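PDB 5MPT: citrinin polyketide synthase from Monascus purpureus, which builds the keto-aldehyde precursor of the mycotoxin citrinin from malonyl-CoA units, the chain here being its C-methyltransferase (CMeT) domain with bound S-adenosyl-L-homocysteine. Local coordinates for residues N58-Q62 with L63-I67; P80-P83 with K84-R87; S147-A150 with D151-G155; F325-G328 with L329-G332. One frame throughout, in Å; residues are numbered along the deposited sequence.

Contact 1 (N58-Q62 with L63-I67); sequences NAFEQ and LGCPI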
loop_
_atom_site.group_PDB
_atom_site.type_symbol
_atom_site.label_atom_id
_atom_site.label_comp_id
_atom_site.label_asym_id
_atom_site.label_seq_id
_atom_site.Cartn_x
_atom_site.Cartn_y
_atom_site.Cartn_z
ATOM N N ASN A 58 13.715 -22.123 -4.192
ATOM C CA ASN A 58 15.107 -21.929 -4.573
ATOM C C ASN A 58 15.959 -21.454 -3.403
ATOM O O ASN A 58 17.092 -21.911 -3.240
ATOM C CB ASN A 58 15.194 -20.939 -5.731
ATOM C CG ASN A 58 14.759 -21.529 -7.033
ATOM O OD1 ASN A 58 14.664 -22.759 -7.183
ATOM N ND2 ASN A 58 14.503 -20.661 -8.014
ATOM N N ALA A 59 15.451 -20.509 -2.604
ATOM C CA ALA A 59 16.206 -20.017 -1.456
ATOM C C ALA A 59 16.424 -21.122 -0.425
ATOM O O ALA A 59 17.500 -21.244 0.175
ATOM C CB ALA A 59 15.465 -18.814 -0.852
ATOM N N PHE A 60 15.392 -21.924 -0.192
ATOM C CA PHE A 60 15.478 -23.010 0.765
ATOM C C PHE A 60 16.547 -24.022 0.358
ATOM O O PHE A 60 17.373 -24.459 1.183
ATOM C CB PHE A 60 14.099 -23.655 0.858
ATOM C CG PHE A 60 13.216 -23.027 1.874
ATOM C CD1 PHE A 60 13.235 -21.650 2.089
ATOM C CD2 PHE A 60 12.370 -23.806 2.638
ATOM C CE1 PHE A 60 12.445 -21.080 3.053
ATOM C CE2 PHE A 60 11.558 -23.216 3.600
ATOM C CZ PHE A 60 11.602 -21.874 3.808
ATOM N N GLU A 61 16.571 -24.379 -0.922
ATOM C CA GLU A 61 17.597 -25.273 -1.444
ATOM C C GLU A 61 18.992 -24.685 -1.198
ATOM O O GLU A 61 19.916 -25.374 -0.714
ATOM C CB GLU A 61 17.302 -25.488 -2.946
ATOM C CG GLU A 61 17.762 -26.797 -3.620
ATOM C CD GLU A 61 17.286 -28.063 -2.916
ATOM O OE1 GLU A 61 18.111 -28.674 -2.220
ATOM O OE2 GLU A 61 16.103 -28.444 -3.049
ATOM N N GLN A 62 19.145 -23.393 -1.505
ATOM C CA GLN A 62 20.399 -22.686 -1.268
ATOM C C GLN A 62 20.795 -22.700 0.199
ATOM O O GLN A 62 21.994 -22.760 0.522
ATOM C CB GLN A 62 20.269 -21.251 -1.779
ATOM C CG GLN A 62 20.169 -21.201 -3.296
ATOM C CD GLN A 62 19.691 -19.837 -3.794
ATOM O OE1 GLN A 62 19.467 -18.902 -3.016
ATOM N NE2 GLN A 62 19.559 -19.721 -5.095
ATOM N N LEU A 63 19.816 -22.686 1.101
ATOM C CA LEU A 63 20.081 -22.684 2.532
ATOM C C LEU A 63 20.132 -24.087 3.125
ATOM O O LEU A 63 20.092 -24.230 4.347
ATOM C CB LEU A 63 19.021 -21.833 3.249
ATOM C CG LEU A 63 19.134 -20.351 2.879
ATOM C CD1 LEU A 63 17.935 -19.550 3.371
ATOM C CD2 LEU A 63 20.442 -19.765 3.466
ATOM N N GLY A 64 20.192 -25.123 2.293
ATOM C CA GLY A 64 20.408 -26.470 2.778
ATOM C C GLY A 64 19.161 -27.259 3.089
ATOM O O GLY A 64 19.265 -28.322 3.716
ATOM N N CYS A 65 17.995 -26.782 2.652
ATOM C CA CYS A 65 16.735 -27.505 2.785
ATOM C C CYS A 65 16.390 -28.149 1.456
ATOM O O CYS A 65 15.990 -27.432 0.518
ATOM C CB CYS A 65 15.601 -26.577 3.216
ATOM S SG CYS A 65 14.078 -27.464 3.576
ATOM N N PRO A 66 16.453 -29.502 1.341
ATOM C CA PRO A 66 16.271 -30.219 0.071
ATOM C C PRO A 66 14.809 -30.394 -0.308
ATOM O O PRO A 66 14.360 -31.485 -0.661
ATOM C CB PRO A 66 16.940 -31.566 0.352
ATOM C CG PRO A 66 16.668 -31.769 1.794
ATOM C CD PRO A 66 16.819 -30.433 2.426
ATOM N N ILE A 67 14.053 -29.303 -0.228
ATOM C CA ILE A 67 12.609 -29.393 -0.380
ATOM C C ILE A 67 12.246 -29.889 -1.773
ATOM O O ILE A 67 11.254 -30.606 -1.944
ATOM C CB ILE A 67 11.980 -28.022 -0.032
ATOM C CG1 ILE A 67 10.465 -28.049 -0.235
ATOM C CG2 ILE A 67 12.640 -26.903 -0.829
ATOM C CD1 ILE A 67 9.720 -26.890 0.480
#
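The F60 ring meets C65 SG obliquely, with the sulfur 5.3 Å from the ring centroid and nearest to CD2 of F60, while Y93 of helix 86-98 meets the same ring with the two planes at about 55°. The other flat group, the E61 carboxylate, lies along the backbone of the chain that folds back past it: E61 OE1 is 3.3 Å from P66 CA, and OE2 takes a hydrogen bond from R68 N. E61 CG is anti to the backbone N (chi1 -153°), and a bend at chi2 brings the carboxylate to P66. Between these groups helix 40-62 ends in a Schellman motif. C65 N reaches back to F60 O over 2.8 Å, and G64 N to E61 O over 3.0 Å, each donor standing above the carbonyl plane. G64 is the C-prime residue; at its positive phi a CB would press on the carbonyl O of the residue before, so glycine suits the place. L63 N bonds to A59 O at 2.9 Å and only weakly to F60 O, and the L63 side chain touches I153 and T154 of helix 149-154. Beyond the turn F60 CB lies against C65 CB and I67 CG2, a compact apolar join within this helix-turn-helix family region. P66 centres an inverse gamma turn. E61 CA makes a CA-H...O contact with C65 O, 3.3 Å from the carbon, with an angle of 140° at the hydrogen.

Contact 2 (P80-P83 with K84-R87); sequences PYLP and KHER
Y81 reaches across the turn to E86, its hydroxyl giving a hydrogen bond of 2.6 Å from OH to E86 OE1. The oxygen is met on its syn side, 34° out of the carboxylate plane, and lies near the plane of the tyrosine ring, at its edge. E86 comes to that place by a bend: CG is anti to the backbone N (chi1 -178°), and chi2 then folds the carboxylate back toward the tyrosine. The extended chain of K84 runs beside L82, pointing the same way, with K84 CE 3.9 Å from L82 CD1, while K84 CG lies over the centre of one face of the H85 imidazole. P83 starts the 3-10 turn that leads into helix 86-98. A proline suits this first turn, where its missing N-H costs nothing, and its carbonyl is used: E86 N bonds to P83 O at 3.1 Å, just as H85 N bonds to L82 O at 2.9 Å. H85 holds the N-cap position. Because R78 NE also bonds to Y81 OH, the tyrosine hydroxyl links an arginine to a glutamate at the surface, which would be expected to stabilise a negative charge on E86.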
loop_
_atom_site.group_PDB
_atom_site.type_symbol
_atom_site.label_atom_id
_atom_site.label_comp_id
_atom_site.label_asym_id
_atom_site.label_seq_id
_atom_site.Cartn_x
_atom_site.Cartn_y
_atom_site.Cartn_z
ATOM N N PRO A 80 18.009 -21.314 8.068
ATOM C CA PRO A 80 18.574 -20.216 8.861
ATOM C C PRO A 80 18.088 -18.853 8.403
ATOM O O PRO A 80 17.803 -18.634 7.221
ATOM C CB PRO A 80 20.080 -20.358 8.625
ATOM C CG PRO A 80 20.190 -21.068 7.303
ATOM C CD PRO A 80 19.038 -22.005 7.264
ATOM N N TYR A 81 18.033 -17.925 9.357
ATOM C CA TYR A 81 17.640 -16.557 9.049
ATOM C C TYR A 81 17.861 -15.716 10.288
ATOM O O TYR A 81 17.970 -16.237 11.407
ATOM C CB TYR A 81 16.177 -16.458 8.576
ATOM C CG TYR A 81 15.169 -17.071 9.516
ATOM C CD1 TYR A 81 14.677 -16.362 10.597
ATOM C CD2 TYR A 81 14.671 -18.337 9.287
ATOM C CE1 TYR A 81 13.749 -16.933 11.460
ATOM C CE2 TYR A 81 13.752 -18.914 10.137
ATOM C CZ TYR A 81 13.295 -18.208 11.221
ATOM O OH TYR A 81 12.373 -18.814 12.040
ATOM N N LEU A 82 17.951 -14.411 10.058
ATOM C CA LEU A 82 18.181 -13.455 11.133
ATOM C C LEU A 82 16.981 -13.412 12.072
ATOM O O LEU A 82 15.844 -13.505 11.619
ATOM C CB LEU A 82 18.413 -12.062 10.572
ATOM C CG LEU A 82 19.729 -11.763 9.866
ATOM C CD1 LEU A 82 19.616 -10.440 9.127
ATOM C CD2 LEU A 82 20.895 -11.728 10.844
ATOM N N PRO A 83 17.200 -13.260 13.377
ATOM C CA PRO A 83 16.056 -13.202 14.299
ATOM C C PRO A 83 14.996 -12.186 13.921
ATOM O O PRO A 83 13.819 -12.439 14.183
ATOM C CB PRO A 83 16.709 -12.854 15.646
ATOM C CG PRO A 83 18.206 -12.845 15.377
ATOM C CD PRO A 83 18.443 -13.531 14.115
ATOM N N LYS A 84 15.373 -11.029 13.362
ATOM C CA LYS A 84 14.370 -10.008 13.058
ATOM C C LYS A 84 13.375 -10.475 12.015
ATOM O O LYS A 84 12.360 -9.795 11.796
ATOM C CB LYS A 84 15.041 -8.723 12.562
ATOM C CG LYS A 84 15.736 -8.820 11.208
ATOM C CD LYS A 84 16.086 -7.438 10.677
ATOM C CE LYS A 84 17.173 -7.483 9.610
ATOM N NZ LYS A 84 17.313 -6.168 8.916
ATOM N N HIS A 85 13.644 -11.603 11.356
ATOM C CA HIS A 85 12.766 -12.111 10.322
ATOM C C HIS A 85 11.827 -13.211 10.815
ATOM O O HIS A 85 11.094 -13.781 10.008
ATOM C CB HIS A 85 13.572 -12.617 9.128
ATOM C CG HIS A 85 14.293 -11.541 8.376
ATOM N ND1 HIS A 85 13.695 -10.349 8.020
ATOM C CD2 HIS A 85 15.557 -11.485 7.894
ATOM C CE1 HIS A 85 14.565 -9.599 7.364
ATOM N NE2 HIS A 85 15.706 -10.261 7.283
ATOM N N GLU A 86 11.765 -13.462 12.123
ATOM C CA GLU A 86 10.924 -14.540 12.644
ATOM C C GLU A 86 9.476 -14.430 12.173
ATOM O O GLU A 86 8.911 -15.407 11.683
ATOM C CB GLU A 86 10.979 -14.575 14.177
ATOM C CG GLU A 86 10.159 -15.710 14.802
ATOM C CD GLU A 86 10.704 -17.074 14.466
ATOM O OE1 GLU A 86 11.858 -17.149 13.987
ATOM O OE2 GLU A 86 9.975 -18.072 14.677
ATOM N N ARG A 87 8.831 -13.270 12.367
ATOM C CA ARG A 87 7.427 -13.143 11.987
ATOM C C ARG A 87 7.249 -13.323 10.481
ATOM O O ARG A 87 6.326 -14.014 10.026
ATOM C CB ARG A 87 6.891 -11.787 12.457
ATOM C CG ARG A 87 6.798 -11.696 13.994
ATOM C CD ARG A 87 6.497 -10.279 14.470
ATOM N NE ARG A 87 7.648 -9.420 14.241
ATOM C CZ ARG A 87 7.685 -8.124 14.505
ATOM N NH1 ARG A 87 6.619 -7.514 15.019
ATOM N NH2 ARG A 87 8.791 -7.436 14.259
#

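Contact 3 (S147-A150 with D151-G155); sequences SKFA and DCITG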
loop_
_atom_site.group_PDB
_atom_site.type_symbol
_atom_site.label_atom_id
_atom_site.label_comp_id
_atom_site.label_asym_id
_atom_site.label_seq_id
_atom_site.Cartn_x
_atom_site.Cartn_y
_atom_site.Cartn_z
ATOM N N SER A 147 14.949 -13.281 -6.167
ATOM C CA SER A 147 16.151 -13.970 -6.621
ATOM C C SER A 147 17.286 -13.853 -5.621
ATOM O O SER A 147 18.255 -14.603 -5.727
ATOM C CB SER A 147 16.615 -13.403 -7.960
ATOM O OG SER A 147 17.061 -12.067 -7.789
ATOM N N LYS A 148 17.206 -12.918 -4.674
ATOM C CA LYS A 148 18.217 -12.761 -3.641
ATOM C C LYS A 148 17.646 -13.083 -2.264
ATOM O O LYS A 148 18.104 -12.551 -1.249
ATOM C CB LYS A 148 18.800 -11.344 -3.648
ATOM C CG LYS A 148 19.284 -10.835 -4.999
ATOM C CD LYS A 148 20.720 -11.181 -5.320
ATOM C CE LYS A 148 21.148 -10.525 -6.637
ATOM N NZ LYS A 148 20.316 -10.963 -7.815
ATOM N N PHE A 149 16.652 -13.966 -2.216
ATOM C CA PHE A 149 15.878 -14.155 -0.993
ATOM C C PHE A 149 16.702 -14.805 0.105
ATOM O O PHE A 149 16.634 -14.387 1.265
ATOM C CB PHE A 149 14.632 -14.989 -1.279
ATOM C CG PHE A 149 13.646 -14.982 -0.159
ATOM C CD1 PHE A 149 12.873 -13.864 0.067
ATOM C CD2 PHE A 149 13.469 -16.080 0.652
ATOM C CE1 PHE A 149 11.972 -13.824 1.097
ATOM C CE2 PHE A 149 12.560 -16.051 1.694
ATOM C CZ PHE A 149 11.787 -14.914 1.891
ATOM N N ALA A 150 17.477 -15.840 -0.227
ATOM C CA ALA A 150 18.330 -16.460 0.778
ATOM C C ALA A 150 19.344 -15.455 1.308
ATOM O O ALA A 150 19.563 -15.353 2.529
ATOM C CB ALA A 150 19.017 -17.702 0.192
ATOM N N ASP A 151 19.958 -14.674 0.415
ATOM C CA ASP A 151 20.902 -13.661 0.882
ATOM C C ASP A 151 20.236 -12.645 1.808
ATOM O O ASP A 151 20.847 -12.217 2.798
ATOM C CB ASP A 151 21.563 -12.961 -0.303
ATOM C CG ASP A 151 22.637 -13.799 -0.932
ATOM O OD1 ASP A 151 22.878 -14.907 -0.403
ATOM O OD2 ASP A 151 23.243 -13.351 -1.928
ATOM N N CYS A 152 18.993 -12.228 1.504
ATOM C CA CYS A 152 18.307 -11.246 2.346
ATOM C C CYS A 152 17.972 -11.814 3.718
ATOM O O CYS A 152 18.244 -11.177 4.739
ATOM C CB CYS A 152 17.020 -10.734 1.671
ATOM S SG CYS A 152 17.328 -9.636 0.314
ATOM N N ILE A 153 17.365 -13.000 3.782
ATOM C CA ILE A 153 16.914 -13.438 5.091
ATOM C C ILE A 153 18.078 -13.797 5.998
ATOM O O ILE A 153 17.896 -13.795 7.213
ATOM C CB ILE A 153 15.925 -14.605 5.028
ATOM C CG1 ILE A 153 16.514 -15.845 4.394
ATOM C CG2 ILE A 153 14.632 -14.175 4.198
ATOM C CD1 ILE A 153 15.535 -17.031 4.364
ATOM N N THR A 154 19.269 -14.090 5.450
ATOM C CA THR A 154 20.446 -14.348 6.288
ATOM C C THR A 154 21.288 -13.109 6.560
ATOM O O THR A 154 22.186 -13.168 7.400
ATOM C CB THR A 154 21.326 -15.423 5.654
ATOM O OG1 THR A 154 21.793 -15.012 4.365
ATOM C CG2 THR A 154 20.558 -16.682 5.545
ATOM N N GLY A 155 20.994 -11.977 5.927
ATOM C CA GLY A 155 21.719 -10.755 6.168
ATOM C C GLY A 155 22.828 -10.456 5.186
ATOM O O GLY A 155 23.465 -9.407 5.309
#
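I153 lays its CG2 methyl over one face of the F149 ring, a CH-pi contact in which the carbon is 3.9 Å from the centroid, 20° off the ring normal and shifted toward the rim. F149 comes under it because its CG is anti to the backbone N (chi1 -168°), which sends the ring along the helix toward the following turn; the nearest pair is F149 CZ to I153 CG2 at 3.7 Å. A branched isoleucine and a flat phenylalanine suit this buried side, since A59 of helix 40-62 and I92 of helix 86-98 also touch the phenylalanine, and L63 and M89 the isoleucine. A150 O is held as well, by two bonds from opposite faces of its plane, one from T154 N at 3.2 Å and one from T154 OG1 at 2.9 Å. Helix 149-154 ends in a Schellman motif: G155 has positive phi, a conformation that glycine accepts readily, and its N bonds to C152 O at 3.1 Å. At the start K148 holds the N-cap position, and its carbonyl O receives C152 N at 2.9 Å, in the carbonyl plane. The remaining side is looser. D151, partly exposed, keeps CB near K148 O and has its side chain against K156 and E157; K148 NZ stays 7.0 Å from D151 OD2, too far for a salt bridge. The lysine chain instead doubles back, and its NZ makes just a weak bond to S147 OG, a hydroxyl also hydrogen-bonded to S143 O.

Contact 4 (F325-G328 with L329-G332); sequences FIFG and LLEG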
loop_
_atom_site.group_PDB
_atom_site.type_symbol
_atom_site.label_atom_id
_atom_site.label_comp_id
_atom_site.label_asym_id
_atom_site.label_seq_id
_atom_site.Cartn_x
_atom_site.Cartn_y
_atom_site.Cartn_z
ATOM N N PHE A 325 5.652 -10.924 0.396
ATOM C CA PHE A 325 6.920 -11.564 0.055
ATOM C C PHE A 325 8.036 -10.542 -0.083
ATOM O O PHE A 325 9.182 -10.796 0.310
ATOM C CB PHE A 325 6.749 -12.338 -1.241
ATOM C CG PHE A 325 7.993 -13.035 -1.717
ATOM C CD1 PHE A 325 8.612 -14.003 -0.943
ATOM C CD2 PHE A 325 8.557 -12.726 -2.949
ATOM C CE1 PHE A 325 9.743 -14.644 -1.397
ATOM C CE2 PHE A 325 9.689 -13.379 -3.406
ATOM C CZ PHE A 325 10.298 -14.310 -2.604
ATOM N N ILE A 326 7.719 -9.376 -0.640
ATOM C CA ILE A 326 8.704 -8.321 -0.851
ATOM C C ILE A 326 8.825 -7.437 0.368
ATOM O O ILE A 326 9.915 -7.234 0.893
ATOM C CB ILE A 326 8.327 -7.446 -2.049
ATOM C CG1 ILE A 326 8.249 -8.309 -3.302
ATOM C CG2 ILE A 326 9.320 -6.285 -2.203
ATOM C CD1 ILE A 326 7.632 -7.632 -4.499
ATOM N N PHE A 327 7.716 -6.813 0.749
ATOM C CA PHE A 327 7.779 -5.829 1.813
ATOM C C PHE A 327 8.035 -6.460 3.159
ATOM O O PHE A 327 8.577 -5.791 4.050
ATOM C CB PHE A 327 6.493 -5.009 1.824
ATOM C CG PHE A 327 6.393 -4.056 0.671
ATOM C CD1 PHE A 327 5.838 -4.444 -0.529
ATOM C CD2 PHE A 327 6.830 -2.746 0.808
ATOM C CE1 PHE A 327 5.759 -3.564 -1.603
ATOM C CE2 PHE A 327 6.725 -1.848 -0.254
ATOM C CZ PHE A 327 6.199 -2.254 -1.450
ATOM N N GLY A 328 7.732 -7.748 3.313
ATOM C CA GLY A 328 8.004 -8.390 4.568
ATOM C C GLY A 328 9.477 -8.456 4.899
ATOM O O GLY A 328 9.821 -8.691 6.061
ATOM N N LEU A 329 10.349 -8.201 3.922
ATOM C CA LEU A 329 11.784 -8.128 4.145
ATOM C C LEU A 329 12.216 -6.825 4.805
ATOM O O LEU A 329 13.396 -6.714 5.179
ATOM C CB LEU A 329 12.549 -8.231 2.830
ATOM C CG LEU A 329 12.548 -9.548 2.067
ATOM C CD1 LEU A 329 13.175 -9.327 0.721
ATOM C CD2 LEU A 329 13.329 -10.580 2.862
ATOM N N LEU A 330 11.311 -5.856 4.943
ATOM C CA LEU A 330 11.664 -4.497 5.319
ATOM C C LEU A 330 11.190 -4.210 6.735
ATOM O O LEU A 330 10.035 -4.495 7.082
ATOM C CB LEU A 330 11.044 -3.497 4.346
ATOM C CG LEU A 330 11.374 -3.809 2.886
ATOM C CD1 LEU A 330 10.605 -2.895 1.949
ATOM C CD2 LEU A 330 12.876 -3.700 2.624
ATOM N N GLU A 331 12.079 -3.599 7.528
ATOM C CA GLU A 331 11.748 -3.256 8.908
ATOM C C GLU A 331 10.464 -2.444 9.001
ATOM O O GLU A 331 9.724 -2.570 9.985
ATOM C CB GLU A 331 12.909 -2.481 9.543
ATOM C CG GLU A 331 14.212 -3.234 9.714
ATOM C CD GLU A 331 15.102 -2.598 10.763
ATOM O OE1 GLU A 331 14.570 -1.841 11.602
ATOM O OE2 GLU A 331 16.326 -2.843 10.758
ATOM N N GLY A 332 10.174 -1.624 7.990
ATOM C CA GLY A 332 8.996 -0.760 7.975
ATOM C C GLY A 332 7.674 -1.488 7.910
ATOM O O GLY A 332 6.637 -0.857 8.115
#
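L330 folds back over F327, and its CB, CG and CD1 each find part of that residue. CB lies 3.4 Å from F327 O, CG follows at 3.6 Å from the same F327 O, and CD1 ends 3.9 Å from F327 CD2, meeting the ring obliquely while staying near F327 CA. With CG anti to the carbonyl carbon (chi1 -53°), the branch is carried back over the turn; the leucine also touches L160 and I163 of helix 159-164. The backbone beneath is a type I beta turn from F327 to L330, closed by L330 N to F327 O at 2.9 Å. One residue earlier, L329 N bonds to I326 O at 3.2 Å, so helix 321-327 runs out through successive tight turns. G328 takes the second place of the beta turn, and its O takes a hydrogen bond from W334 NE1. L329 lays CB and CG over I326 O, and its side chain touches F149, C152 and I153 of helix 149-154. The F327 ring comes within about 3 Å of the side chain of the active-site Y177 and about 6 Å of the bound S-adenosylhomocysteine, nearest atoms in each case. Backed by L330, it probably presents an apolar surface beside the methyl-transfer site.

Overall arrangement
Contact 3 touches the other three, and so does contact 2, which meets contact 1 through L63 O and P80 CD and contact 4 through H85 CE1 and L329 O. Between contacts 1 and 3, L63 CD1 meets I153 CD1 at 3.6 Å, and A59 CB packs on F149. Contact 2 joins contact 3 by a probable hydrogen bond of 2.9 Å from L82 N to I153 O. Contact 4 meets contact 3 where the F149 and F325 rings stack, their CE1 atoms 3.4 Å apart. Contacts 1 and 4 stay about 7 Å apart at their nearest atoms. Contacts 1 to 3 lie away from the active-site residues and the cofactor pocket; contact 4 alone approaches them, the F327 side chain coming within about 7 Å of that of active-site H289.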